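Local structure of sphingomyelinase-c (Listeria ivanovii, 1ZWX) at residues P217-T226 with S261-T269. The protein belongs to the endonuclease/exonuclease/phosphatase family, whose members share the DNase I-like fold of two beta-sheets packed between helices. Sequence-based numbering, arbitrary orientation.
Sequences PANFNGQMAT and SWHNKVLHT
Strand 262-266 is an edge strand of one sheet in this DNase I-like fold, and the loop 217-226 runs along its outer edge, pinned at Ala218 and again from Met224 to Thr226. The other edge of the strand pairs antiparallel with strand 294-298. At the first pin, Ala218 N donates to Trp262 O at 2.6 Å. Two residues along the strand, water 1 accepts from Asn264 N and lies 2.8 Å from Ala218 O, while His263 ND1 adds a weak bond of 3.3 Å to the same Ala218 O. The other ring nitrogen, His263 NE2, shares a 2.6 Å hydrogen bond with Ser261 OG, which helps fix the rotation of the imidazole. Next to Ala218 in the loop, Pro217 CG rests against the amide of Asn264, 3.6 Å from its CG. Both ends of that amide are engaged: OD1 accepts from Ile250 N of the second sheet, and ND2 reaches back to His263 O, approaching from above the carbonyl plane. Phe220 touches the same asparagine obliquely, CE1 on CB, and water 3 joins Asn221 N to Asn264 O where the loop bows outward. The second pin is mostly apolar. In Thr226, chi1 of 69° sends OG1 to Asp248 and Leu247 and leaves CG2 on Val266 CG2, 3.7 Å away. Bends at chi2 and chi3 lay the end of Met224 along the CE1-NE2 side of the His268 ring: SD lies at the ring edge, 4.7 Å from the centroid, and CG meets His268 CE1 in the ring plane at 3.5 Å.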
loop_
_atom_site.group_PDB
_atom_site.type_symbol
_atom_site.label_atom_id
_atom_site.label_comp_id
_atom_site.label_asym_id
_atom_site.label_seq_id
_atom_site.Cartn_x
_atom_site.Cartn_y
_atom_site.Cartn_z
ATOM N N PRO A 217 -15.750 -2.653 2.323
ATOM C CA PRO A 217 -16.130 -3.471 1.154
ATOM C C PRO A 217 -17.260 -4.464 1.463
ATOM O O PRO A 217 -17.424 -4.888 2.619
ATOM C CB PRO A 217 -14.828 -4.197 0.794
ATOM C CG PRO A 217 -13.747 -3.200 1.205
ATOM C CD PRO A 217 -14.281 -2.574 2.493
ATOM N N ALA A 218 -18.039 -4.803 0.426
ATOM C CA ALA A 218 -19.190 -5.701 0.550
ATOM C C ALA A 218 -18.819 -7.087 1.073
ATOM O O ALA A 218 -17.750 -7.634 0.731
ATOM C CB ALA A 218 -19.913 -5.824 -0.799
ATOM N N ASN A 219 -19.721 -7.662 1.876
ATOM C CA ASN A 219 -19.530 -8.977 2.484
ATOM C C ASN A 219 -18.104 -9.143 3.003
ATOM O O ASN A 219 -17.402 -10.094 2.642
ATOM C CB ASN A 219 -19.882 -10.096 1.495
ATOM N N PHE A 220 -17.687 -8.197 3.843
ATOM C CA PHE A 220 -16.303 -8.121 4.303
ATOM C C PHE A 220 -15.969 -9.233 5.280
ATOM O O PHE A 220 -16.709 -9.458 6.231
ATOM C CB PHE A 220 -16.026 -6.769 4.959
ATOM C CG PHE A 220 -14.566 -6.446 5.054
ATOM C CD1 PHE A 220 -13.872 -5.994 3.931
ATOM C CD2 PHE A 220 -13.869 -6.644 6.246
ATOM C CE1 PHE A 220 -12.503 -5.701 4.006
ATOM C CE2 PHE A 220 -12.497 -6.375 6.329
ATOM C CZ PHE A 220 -11.820 -5.895 5.206
ATOM N N ASN A 221 -14.859 -9.926 5.046
ATOM C CA ASN A 221 -14.374 -10.912 6.006
ATOM C C ASN A 221 -13.121 -10.452 6.780
ATOM O O ASN A 221 -11.985 -10.521 6.282
ATOM C CB ASN A 221 -14.146 -12.262 5.335
ATOM C CG ASN A 221 -13.737 -13.340 6.314
ATOM O OD1 ASN A 221 -13.248 -14.391 5.914
ATOM N ND2 ASN A 221 -13.941 -13.093 7.597
ATOM N N GLY A 222 -13.362 -9.993 8.004
ATOM C CA GLY A 222 -12.312 -9.493 8.881
ATOM C C GLY A 222 -11.577 -10.568 9.657
ATOM O O GLY A 222 -10.544 -10.286 10.253
ATOM N N GLN A 223 -12.112 -11.795 9.660
ATOM C CA GLN A 223 -11.454 -12.940 10.314
ATOM C C GLN A 223 -10.124 -13.266 9.633
ATOM O O GLN A 223 -9.243 -13.899 10.210
ATOM C CB GLN A 223 -12.380 -14.159 10.363
ATOM N N MET A 224 -9.965 -12.793 8.407
ATOM C CA MET A 224 -8.676 -12.797 7.756
ATOM C C MET A 224 -7.689 -11.879 8.521
ATOM O O MET A 224 -8.073 -11.103 9.440
ATOM C CB MET A 224 -8.831 -12.361 6.293
ATOM C CG MET A 224 -8.689 -13.471 5.222
ATOM S SD MET A 224 -9.287 -15.163 5.535
ATOM C CE MET A 224 -8.079 -15.833 6.700
ATOM N N ALA A 225 -6.422 -11.999 8.166
ATOM C CA ALA A 225 -5.380 -11.126 8.688
ATOM C C ALA A 225 -4.416 -10.893 7.552
ATOM O O ALA A 225 -3.965 -11.838 6.917
ATOM C CB ALA A 225 -4.658 -11.786 9.877
ATOM N N THR A 226 -4.129 -9.636 7.269
ATOM C CA THR A 226 -3.149 -9.295 6.249
ATOM C C THR A 226 -1.729 -9.277 6.827
ATOM O O THR A 226 -0.756 -9.308 6.077
ATOM C CB THR A 226 -3.463 -7.939 5.597
ATOM O OG1 THR A 226 -3.242 -6.864 6.539
ATOM C CG2 THR A 226 -4.924 -7.930 5.086
ATOM N N SER A 261 -21.217 -3.305 -6.353
ATOM C CA SER A 261 -20.613 -4.210 -5.415
ATOM C C SER A 261 -19.086 -3.949 -5.432
ATOM O O SER A 261 -18.487 -4.000 -6.493
ATOM C CB SER A 261 -20.917 -5.618 -5.909
ATOM O OG SER A 261 -20.697 -6.579 -4.917
ATOM N N TRP A 262 -18.483 -3.655 -4.280
ATOM C CA TRP A 262 -16.999 -3.572 -4.153
ATOM C C TRP A 262 -16.509 -4.478 -3.026
ATOM O O TRP A 262 -17.090 -4.492 -1.921
ATOM C CB TRP A 262 -16.565 -2.141 -3.903
ATOM C CG TRP A 262 -15.088 -1.974 -3.721
ATOM C CD1 TRP A 262 -14.427 -1.695 -2.550
ATOM C CD2 TRP A 262 -14.085 -2.032 -4.744
ATOM N NE1 TRP A 262 -13.090 -1.567 -2.784
ATOM C CE2 TRP A 262 -12.838 -1.773 -4.116
ATOM C CE3 TRP A 262 -14.116 -2.271 -6.132
ATOM C CZ2 TRP A 262 -11.632 -1.775 -4.822
ATOM C CZ3 TRP A 262 -12.929 -2.257 -6.837
ATOM C CH2 TRP A 262 -11.694 -2.013 -6.181
ATOM N N HIS A 263 -15.482 -5.266 -3.339
ATOM C CA HIS A 263 -14.988 -6.343 -2.486
ATOM C C HIS A 263 -13.487 -6.172 -2.279
ATOM O O HIS A 263 -12.840 -5.512 -3.088
ATOM C CB HIS A 263 -15.249 -7.694 -3.148
ATOM C CG HIS A 263 -16.705 -7.952 -3.406
ATOM N ND1 HIS A 263 -17.539 -8.505 -2.456
ATOM C CD2 HIS A 263 -17.484 -7.669 -4.475
ATOM C CE1 HIS A 263 -18.766 -8.578 -2.942
ATOM N NE2 HIS A 263 -18.759 -8.078 -4.164
ATOM N N ASN A 264 -12.979 -6.762 -1.190
ATOM C CA ASN A 264 -11.552 -6.981 -0.949
ATOM C C ASN A 264 -11.372 -8.457 -0.663
ATOM O O ASN A 264 -12.196 -9.045 0.010
ATOM C CB ASN A 264 -11.050 -6.208 0.284
ATOM C CG ASN A 264 -10.763 -4.765 0.005
ATOM O OD1 ASN A 264 -10.173 -4.065 0.842
ATOM N ND2 ASN A 264 -11.186 -4.280 -1.166
ATOM N N LYS A 265 -10.279 -9.039 -1.148
ATOM C CA LYS A 265 -9.882 -10.394 -0.819
ATOM C C LYS A 265 -8.390 -10.395 -0.470
ATOM O O LYS A 265 -7.572 -9.864 -1.222
ATOM C CB LYS A 265 -10.124 -11.360 -2.009
ATOM C CG LYS A 265 -9.733 -12.802 -1.670
ATOM C CD LYS A 265 -10.377 -13.861 -2.529
ATOM C CE LYS A 265 -10.358 -15.219 -1.797
ATOM N N VAL A 266 -8.063 -11.011 0.661
ATOM C CA VAL A 266 -6.685 -11.193 1.095
ATOM C C VAL A 266 -6.163 -12.456 0.415
ATOM O O VAL A 266 -6.810 -13.514 0.475
ATOM C CB VAL A 266 -6.594 -11.364 2.639
ATOM C CG1 VAL A 266 -5.132 -11.547 3.084
ATOM C CG2 VAL A 266 -7.226 -10.195 3.349
ATOM N N LEU A 267 -5.012 -12.336 -0.243
ATOM C CA LEU A 267 -4.373 -13.467 -0.894
ATOM C C LEU A 267 -3.251 -14.037 -0.030
ATOM O O LEU A 267 -2.269 -13.353 0.260
ATOM C CB LEU A 267 -3.846 -13.054 -2.274
ATOM C CG LEU A 267 -4.829 -12.230 -3.117
ATOM C CD1 LEU A 267 -4.103 -11.597 -4.304
ATOM C CD2 LEU A 267 -6.041 -13.088 -3.574
ATOM N N HIS A 268 -3.425 -15.293 0.376
ATOM C CA HIS A 268 -2.480 -15.986 1.235
ATOM C C HIS A 268 -1.433 -16.780 0.469
ATOM O O HIS A 268 -0.850 -17.714 1.011
ATOM C CB HIS A 268 -3.229 -16.926 2.178
ATOM C CG HIS A 268 -4.186 -16.223 3.082
ATOM N ND1 HIS A 268 -5.518 -16.060 2.770
ATOM C CD2 HIS A 268 -4.002 -15.620 4.281
ATOM C CE1 HIS A 268 -6.117 -15.391 3.742
ATOM N NE2 HIS A 268 -5.219 -15.114 4.671
ATOM N N THR A 269 -1.167 -16.395 -0.772
ATOM C CA THR A 269 -0.298 -17.192 -1.614
ATOM C C THR A 269 1.164 -17.152 -1.137
ATOM O O THR A 269 1.718 -16.077 -0.862
ATOM C CB THR A 269 -0.423 -16.801 -3.109
ATOM O OG1 THR A 269 0.360 -17.699 -3.913
ATOM C CG2 THR A 269 -0.009 -15.323 -3.375
HETATM O O HOH W 1 -14.945 -7.645 0.750
HETATM O O HOH W 2 -16.439 -10.517 -0.366
HETATM O O HOH W 3 -13.650 -9.747 2.647
#